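Local coordinates for protein putative amidohydrolase (Unidentified, PDB 3FEQ) that probably hydrolyses dipeptides that end in proline, acting as a zinc-dependent prolidase of the amidohydrolase superfamily, at residues C[310-313]-C[317-320]; C[347-352]-C[386-391]; C[364-369]-C[374-379]. One frame throughout, in Å; residues are numbered along the deposited sequence. Where two conformers were deposited one is given.

Interaction 1 (C[310-313]-C[317-320]); sequences IYAN and KMGF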
loop_
_atom_site.group_PDB
_atom_site.type_symbol
_atom_site.label_atom_id
_atom_site.label_comp_id
_atom_site.label_asym_id
_atom_site.label_seq_id
_atom_site.Cartn_x
_atom_site.Cartn_y
_atom_site.Cartn_z
ATOM N N ILE C 310 -35.704 -12.703 37.531
ATOM C CA ILE C 310 -34.453 -13.397 37.793
ATOM C C ILE C 310 -33.387 -12.441 38.307
ATOM O O ILE C 310 -32.744 -12.712 39.326
ATOM C CB ILE C 310 -33.935 -14.082 36.536
ATOM C CG1 ILE C 310 -35.071 -14.874 35.869
ATOM C CG2 ILE C 310 -32.698 -14.916 36.866
ATOM C CD1 ILE C 310 -34.632 -15.760 34.742
ATOM N N TYR C 311 -33.243 -11.306 37.623
ATOM C CA TYR C 311 -32.293 -10.274 38.024
ATOM C C TYR C 311 -32.562 -9.713 39.424
ATOM O O TYR C 311 -31.628 -9.506 40.206
ATOM C CB TYR C 311 -32.271 -9.142 36.999
ATOM C CG TYR C 311 -31.596 -9.508 35.699
ATOM C CD1 TYR C 311 -30.355 -10.140 35.690
ATOM C CD2 TYR C 311 -32.183 -9.199 34.479
ATOM C CE1 TYR C 311 -29.738 -10.478 34.495
ATOM C CE2 TYR C 311 -31.574 -9.537 33.284
ATOM C CZ TYR C 311 -30.353 -10.169 33.299
ATOM O OH TYR C 311 -29.756 -10.517 32.115
ATOM N N ALA C 312 -33.834 -9.452 39.719
ATOM C CA ALA C 312 -34.244 -9.004 41.038
ATOM C C ALA C 312 -33.891 -10.048 42.087
ATOM O O ALA C 312 -33.332 -9.729 43.135
ATOM C CB ALA C 312 -35.724 -8.738 41.055
ATOM N N ASN C 313 -34.202 -11.301 41.781
ATOM C CA ASN C 313 -33.972 -12.398 42.706
ATOM C C ASN C 313 -32.518 -12.593 43.064
ATOM O O ASN C 313 -32.188 -12.747 44.232
ATOM C CB ASN C 313 -34.528 -13.692 42.144
ATOM C CG ASN C 313 -36.028 -13.718 42.153
ATOM O OD1 ASN C 313 -36.665 -12.956 42.880
ATOM N ND2 ASN C 313 -36.607 -14.575 41.326
ATOM N N LYS C 317 -28.194 -5.284 40.119
ATOM C CA LYS C 317 -28.680 -3.932 39.772
ATOM C C LYS C 317 -29.148 -3.757 38.307
ATOM O O LYS C 317 -28.472 -4.179 37.370
ATOM C CB LYS C 317 -27.647 -2.855 40.138
ATOM C CG LYS C 317 -27.667 -2.423 41.605
ATOM C CD LYS C 317 -26.480 -2.980 42.370
ATOM C CE LYS C 317 -25.395 -1.923 42.529
ATOM N NZ LYS C 317 -24.014 -2.499 42.502
ATOM N N MET C 318 -30.309 -3.130 38.130
ATOM C CA MET C 318 -30.899 -2.916 36.808
ATOM C C MET C 318 -31.010 -1.441 36.445
ATOM O O MET C 318 -31.625 -0.667 37.167
ATOM C CB MET C 318 -32.289 -3.531 36.746
ATOM C CG MET C 318 -32.275 -5.005 36.582
ATOM S SD MET C 318 -33.938 -5.647 36.670
ATOM C CE MET C 318 -34.020 -6.083 38.413
ATOM N N GLY C 319 -30.456 -1.066 35.301
ATOM C CA GLY C 319 -30.580 0.304 34.802
ATOM C C GLY C 319 -31.627 0.407 33.720
ATOM O O GLY C 319 -31.981 -0.572 33.087
ATOM N N PHE C 320 -32.127 1.609 33.512
ATOM C CA PHE C 320 -33.075 1.881 32.441
ATOM C C PHE C 320 -32.364 1.836 31.091
ATOM O O PHE C 320 -31.299 2.416 30.930
ATOM C CB PHE C 320 -33.657 3.272 32.675
ATOM C CG PHE C 320 -34.832 3.601 31.817
ATOM C CD1 PHE C 320 -36.117 3.402 32.286
ATOM C CD2 PHE C 320 -34.659 4.202 30.572
ATOM C CE1 PHE C 320 -37.206 3.754 31.509
ATOM C CE2 PHE C 320 -35.737 4.554 29.797
ATOM C CZ PHE C 320 -37.013 4.329 30.262
#

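Interaction 2 (C[347-352]-C[386-391]); sequences EALRSA and EDIGVV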
loop_
_atom_site.group_PDB
_atom_site.type_symbol
_atom_site.label_atom_id
_atom_site.label_comp_id
_atom_site.label_asym_id
_atom_site.label_seq_id
_atom_site.Cartn_x
_atom_site.Cartn_y
_atom_site.Cartn_z
ATOM N N GLU C 347 -38.938 0.803 41.979
ATOM C CA GLU C 347 -37.840 0.198 41.246
ATOM C C GLU C 347 -37.701 0.751 39.816
ATOM O O GLU C 347 -36.600 1.065 39.371
ATOM C CB GLU C 347 -37.972 -1.329 41.259
ATOM C CG GLU C 347 -36.792 -2.079 40.658
ATOM C CD GLU C 347 -35.442 -1.622 41.195
ATOM O OE1 GLU C 347 -35.326 -1.412 42.425
ATOM O OE2 GLU C 347 -34.494 -1.490 40.381
ATOM N N ALA C 348 -38.825 0.918 39.127
ATOM C CA ALA C 348 -38.829 1.493 37.780
ATOM C C ALA C 348 -38.197 2.886 37.760
ATOM O O ALA C 348 -37.388 3.202 36.891
ATOM C CB ALA C 348 -40.238 1.536 37.233
ATOM N N LEU C 349 -38.522 3.692 38.762
ATOM C CA LEU C 349 -37.939 5.008 38.865
ATOM C C LEU C 349 -36.479 4.970 39.309
ATOM O O LEU C 349 -35.702 5.863 38.964
ATOM C CB LEU C 349 -38.765 5.887 39.798
ATOM C CG LEU C 349 -40.203 6.215 39.385
ATOM C CD1 LEU C 349 -40.871 6.986 40.502
ATOM C CD2 LEU C 349 -40.270 7.012 38.100
ATOM N N ARG C 350 -36.101 3.941 40.060
ATOM C CA ARG C 350 -34.721 3.832 40.534
ATOM C C ARG C 350 -33.777 3.515 39.389
ATOM O O ARG C 350 -32.619 3.947 39.386
ATOM C CB ARG C 350 -34.579 2.762 41.622
ATOM C CG ARG C 350 -34.767 3.268 43.041
ATOM C CD ARG C 350 -33.985 2.410 44.033
ATOM N NE ARG C 350 -34.378 2.677 45.420
ATOM C CZ ARG C 350 -35.322 2.009 46.087
ATOM N NH1 ARG C 350 -35.976 1.007 45.506
ATOM N NH2 ARG C 350 -35.609 2.334 47.346
ATOM N N SER C 351 -34.289 2.763 38.418
ATOM C CA SER C 351 -33.478 2.288 37.307
ATOM C C SER C 351 -32.992 3.440 36.444
ATOM O O SER C 351 -31.886 3.391 35.903
ATOM C CB SER C 351 -34.262 1.290 36.461
ATOM O OG SER C 351 -34.260 0.015 37.079
ATOM N N ALA C 352 -33.817 4.478 36.349
ATOM C CA ALA C 352 -33.533 5.643 35.523
ATOM C C ALA C 352 -32.888 6.771 36.308
ATOM O O ALA C 352 -32.663 7.850 35.766
ATOM C CB ALA C 352 -34.806 6.131 34.845
ATOM N N GLU C 386 -47.309 6.443 42.625
ATOM C CA GLU C 386 -48.599 5.754 42.597
ATOM C C GLU C 386 -49.182 5.553 41.211
ATOM O O GLU C 386 -49.839 4.550 40.950
ATOM C CB GLU C 386 -49.611 6.473 43.472
ATOM C CG GLU C 386 -49.943 5.710 44.735
ATOM C CD GLU C 386 -50.176 6.627 45.911
ATOM O OE1 GLU C 386 -49.438 6.507 46.913
ATOM O OE2 GLU C 386 -51.080 7.487 45.822
ATOM N N ASP C 387 -48.992 6.528 40.336
ATOM C CA ASP C 387 -49.295 6.325 38.928
ATOM C C ASP C 387 -48.035 6.422 38.068
ATOM O O ASP C 387 -47.500 7.505 37.845
ATOM C CB ASP C 387 -50.358 7.311 38.444
ATOM C CG ASP C 387 -50.718 7.107 36.982
ATOM O OD1 ASP C 387 -50.728 5.941 36.517
ATOM O OD2 ASP C 387 -50.989 8.115 36.294
ATOM N N ILE C 388 -47.579 5.278 37.570
ATOM C CA ILE C 388 -46.385 5.237 36.748
ATOM C C ILE C 388 -46.618 5.924 35.411
ATOM O O ILE C 388 -45.673 6.362 34.759
ATOM C CB ILE C 388 -45.903 3.795 36.524
ATOM C CG1 ILE C 388 -44.495 3.786 35.927
ATOM C CG2 ILE C 388 -46.880 3.025 35.640
ATOM C CD1 ILE C 388 -43.473 4.519 36.746
ATOM N N GLY C 389 -47.884 6.065 35.036
ATOM C CA GLY C 389 -48.247 6.709 33.785
ATOM C C GLY C 389 -47.887 8.181 33.677
ATOM O O GLY C 389 -47.886 8.723 32.579
ATOM N N VAL C 390 -47.579 8.836 34.800
ATOM C CA VAL C 390 -47.233 10.270 34.772
ATOM C C VAL C 390 -45.845 10.477 34.178
ATOM O O VAL C 390 -45.457 11.592 33.832
ATOM C CB VAL C 390 -47.365 10.989 36.164
ATOM C CG1 VAL C 390 -48.603 10.533 36.908
ATOM C CG2 VAL C 390 -46.137 10.801 37.022
ATOM N N VAL C 391 -45.125 9.374 34.035
ATOM C CA VAL C 391 -43.798 9.383 33.466
ATOM C C VAL C 391 -43.792 8.605 32.164
ATOM O O VAL C 391 -43.047 8.931 31.251
ATOM C CB VAL C 391 -42.788 8.736 34.417
ATOM C CG1 VAL C 391 -41.423 8.930 33.899
ATOM C CG2 VAL C 391 -42.871 9.360 35.779
#

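Interaction 3 (C[364-369]-C[374-379]); sequences GQLGVI and IADLVV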
loop_
_atom_site.group_PDB
_atom_site.type_symbol
_atom_site.label_atom_id
_atom_site.label_comp_id
_atom_site.label_asym_id
_atom_site.label_seq_id
_atom_site.Cartn_x
_atom_site.Cartn_y
_atom_site.Cartn_z
ATOM N N GLY C 364 -24.011 10.422 43.226
ATOM C CA GLY C 364 -23.958 11.663 43.983
ATOM C C GLY C 364 -23.952 12.893 43.103
ATOM O O GLY C 364 -24.245 13.989 43.568
ATOM N N GLN C 365 -23.642 12.711 41.824
ATOM C CA GLN C 365 -23.563 13.822 40.888
ATOM C C GLN C 365 -24.864 13.970 40.115
ATOM O O GLN C 365 -25.318 15.077 39.858
ATOM C CB GLN C 365 -22.410 13.586 39.921
ATOM C CG GLN C 365 -21.382 14.693 39.860
ATOM C CD GLN C 365 -20.844 15.070 41.216
ATOM O OE1 GLN C 365 -20.608 16.249 41.490
ATOM N NE2 GLN C 365 -20.652 14.076 42.082
ATOM N N LEU C 366 -25.450 12.844 39.731
ATOM C CA LEU C 366 -26.731 12.834 39.041
ATOM C C LEU C 366 -27.641 11.825 39.726
ATOM O O LEU C 366 -27.195 11.084 40.609
ATOM C CB LEU C 366 -26.546 12.451 37.569
ATOM C CG LEU C 366 -25.562 13.275 36.734
ATOM C CD1 LEU C 366 -25.237 12.555 35.463
ATOM C CD2 LEU C 366 -26.098 14.658 36.413
ATOM N N GLY C 367 -28.915 11.820 39.338
ATOM C CA GLY C 367 -29.877 10.818 39.804
ATOM C C GLY C 367 -30.316 10.964 41.249
ATOM O O GLY C 367 -30.971 10.083 41.803
ATOM N N VAL C 368 -29.962 12.082 41.870
ATOM C CA VAL C 368 -30.336 12.322 43.260
ATOM C C VAL C 368 -30.525 13.821 43.518
ATOM O O VAL C 368 -29.710 14.635 43.071
ATOM C CB VAL C 368 -29.312 11.679 44.245
ATOM C CG1 VAL C 368 -27.950 12.369 44.180
ATOM C CG2 VAL C 368 -29.854 11.658 45.665
ATOM N N ILE C 369 -31.637 14.188 44.161
ATOM C CA ILE C 369 -31.813 15.558 44.642
ATOM C C ILE C 369 -31.212 15.709 46.031
ATOM O O ILE C 369 -31.845 15.405 47.037
ATOM C CB ILE C 369 -33.288 16.014 44.659
ATOM C CG1 ILE C 369 -33.932 15.794 43.298
ATOM C CG2 ILE C 369 -33.381 17.486 45.019
ATOM C CD1 ILE C 369 -35.355 16.269 43.234
ATOM N N ILE C 374 -25.756 17.863 40.783
ATOM C CA ILE C 374 -25.973 18.681 39.590
ATOM C C ILE C 374 -27.465 18.889 39.330
ATOM O O ILE C 374 -28.270 17.974 39.517
ATOM C CB ILE C 374 -25.338 18.028 38.360
ATOM C CG1 ILE C 374 -23.853 17.791 38.603
ATOM C CG2 ILE C 374 -25.565 18.866 37.126
ATOM C CD1 ILE C 374 -23.204 16.956 37.540
ATOM N N ALA C 375 -27.822 20.086 38.877
ATOM C CA ALA C 375 -29.201 20.509 38.858
ATOM C C ALA C 375 -29.937 20.028 37.616
ATOM O O ALA C 375 -30.414 20.826 36.796
ATOM C CB ALA C 375 -29.283 21.992 38.990
ATOM N N ASP C 376 -30.043 18.707 37.502
ATOM C CA ASP C 376 -30.804 18.072 36.437
ATOM C C ASP C 376 -32.127 17.606 37.014
ATOM O O ASP C 376 -32.195 16.573 37.670
ATOM C CB ASP C 376 -30.027 16.885 35.858
ATOM C CG ASP C 376 -28.956 17.305 34.845
ATOM O OD1 ASP C 376 -28.661 18.517 34.744
ATOM O OD2 ASP C 376 -28.400 16.418 34.155
ATOM N N LEU C 377 -33.166 18.404 36.807
ATOM C CA LEU C 377 -34.449 18.177 37.451
ATOM C C LEU C 377 -35.569 18.040 36.449
ATOM O O LEU C 377 -35.554 18.656 35.380
ATOM C CB LEU C 377 -34.800 19.324 38.401
ATOM C CG LEU C 377 -34.173 19.393 39.798
ATOM C CD1 LEU C 377 -33.695 18.024 40.287
ATOM C CD2 LEU C 377 -33.038 20.409 39.811
ATOM N N VAL C 378 -36.565 17.256 36.830
ATOM C CA VAL C 378 -37.804 17.164 36.091
ATOM C C VAL C 378 -38.914 17.588 37.031
ATOM O O VAL C 378 -38.892 17.252 38.214
ATOM C CB VAL C 378 -38.047 15.729 35.611
ATOM C CG1 VAL C 378 -39.464 15.558 35.147
ATOM C CG2 VAL C 378 -37.109 15.401 34.490
ATOM N N VAL C 379 -39.848 18.380 36.515
ATOM C CA VAL C 379 -41.039 18.719 37.261
ATOM C C VAL C 379 -42.283 18.064 36.673
ATOM O O VAL C 379 -42.611 18.235 35.503
ATOM C CB VAL C 379 -41.200 20.229 37.420
ATOM C CG1 VAL C 379 -42.592 20.571 37.905
ATOM C CG2 VAL C 379 -40.162 20.753 38.379
HETATM O O HOH W 1 -28.668 15.284 40.472
#

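Interaction 1 (C[310-313]-C[317-320])
Met318 reaches out to helix 302-314 and touches it at Tyr311 and Ala312, the end of its side chain doing nearly all the work. The bond to CB points to the helix, though CB does not touch it, and CG, set beside the backbone N (chi1 -77°), comes within 4.2 Å of Tyr311 CB. SD is carried to 3.9 Å from that same Tyr311 CB. The chain then bends at the sulfur (chi3 -94°), laying the methyl CE along the helix surface, 3.8 Å from Tyr311 CB and 3.6 Å from the backbone Ala312 N. CE ends 4.1 Å from Ala312 CB. A long unbranched thioether suits this place because it can bend to follow a helix surface. Residues 317-320 run just ahead of the zinc ligand Asp323, and their backbone bonds to Val270 and Cys64 are consistent with the eighth strand position of the TIM barrel, where the helix before it covers the outside. Alanine keeps the helix surface low under CE. Tyr311 offers only its CB to Met318: its ring leads off toward Val255, Met263 and Val270, and its OH is hydrogen-bonded to Gly252 O. Leu343 packs on both Ala312 and Met318.

Interaction 2 (C[347-352]-C[386-391])
Leu349 and Ile388 bury the most surface here, meeting by their branch ends: Leu349 CD2 lies 4.3 Å from Ile388 CD1. Leucine suits the helix site because its fork extends well past CB. With CG beside the backbone N (chi1 -64°), the fork is carried over to the other segment and its CD2 branch does the touching, although the bond to CB does not aim there. The same methyl also approaches Val391 CG2, at 4.2 Å, and so sits against two residues three apart. In Ile388, chi1 (-168°) sets CG1 anti to the N, and the turn at chi2 (57°) then brings CD1 to the helix, where it makes a loose methyl contact with Ala348 CB at 4.4 Å. Residues 388-390 form a short 3-10 turn in the connection from strand 377-380 to strand 398-403, and helix 345-351 is probably one of the helices that follow the last strand position of the TIM barrel. The turn puts Ile388 and Val391 on one side, with Val391 N bonded to Ile388 O at 3.1 Å, while Gly389 N makes a weak bond to Asp387 OD1 at its start. Around this apolar patch, Leu349 also packs on Met58 and Pro384, Ile388 on Ala340, and Val391 on Phe336 and Phe61.

Interaction 3 (C[364-369]-C[374-379])
The carboxylate of Asp376 has a methyl of Leu366 over one face: CD2 stands almost directly above OD2, at 3.7 Å, making van der Waals contact and leaving the oxygens to polar partners. OD2 forms a salt bridge with Arg128 and OD1 accepts from the backbone N of Arg404. The second flat group, the carbonyl of Gln365, takes the hydrogen of Ile374 N at 3.0 Å along a fairly straight path (162°), with the donor tilted 19° from the carbonyl plane. In the Gln365 side chain the first torsion brings CG to within 3.7 Å of Ile374 CD1; a bend at chi2 (53°) then only turns the amide off, and its OE1 has a weak bond to Arg33. That same CD1 lies 3.9 Å from Leu366 CD2, so Ile374 is flanked by two aliphatic neighbours, and a branched residue fills the place well. Further along, Ile369 CG1 meets Leu377 CD1 at 3.8 Å. After helix 354-359 the chain turns back on itself and enters strand 377-380, which pairs with strands 56-66 and 398-403. Gly364 and Gly367 have the positive phi that glycine adopts easily. Ala375 centres an inverse gamma turn, with Asp376 N bonded to Ile374 O at 2.8 Å. A water 2.9 Å from both Val368 O and Ile374 O can bridge the segments, though it may not donate to both at all times. The chemistry is thus divided: a backbone bond, probably helped by water, joins the chain at the turn, while aliphatic branches pack between the two segments. For the buried Asp376, an arginine and a backbone N-H would be expected to favour the charged form.

In the fold
From the N terminus, interaction 1 comes first and closes a very short loop, from the end of helix 302-314 to the segment leading to the zinc ligand Asp323. Interaction 2 opens later, on helix 345-351, and closes only at the connection between strands 377-380 and 398-403; interaction 3 is nested within that loop. Interactions 1 and 2 touch: Ser351 OG probably bonds to Met318 O, and Ser351 O to Phe320 N. Interaction 3 touches neither. Interactions 1 and 2 thus tie the probable last barrel strand position and helix 345-351 to the 386-391 connection, while interaction 3 separately ties the 364-369 loop to the start of strand 377-380 in the mixed sheet.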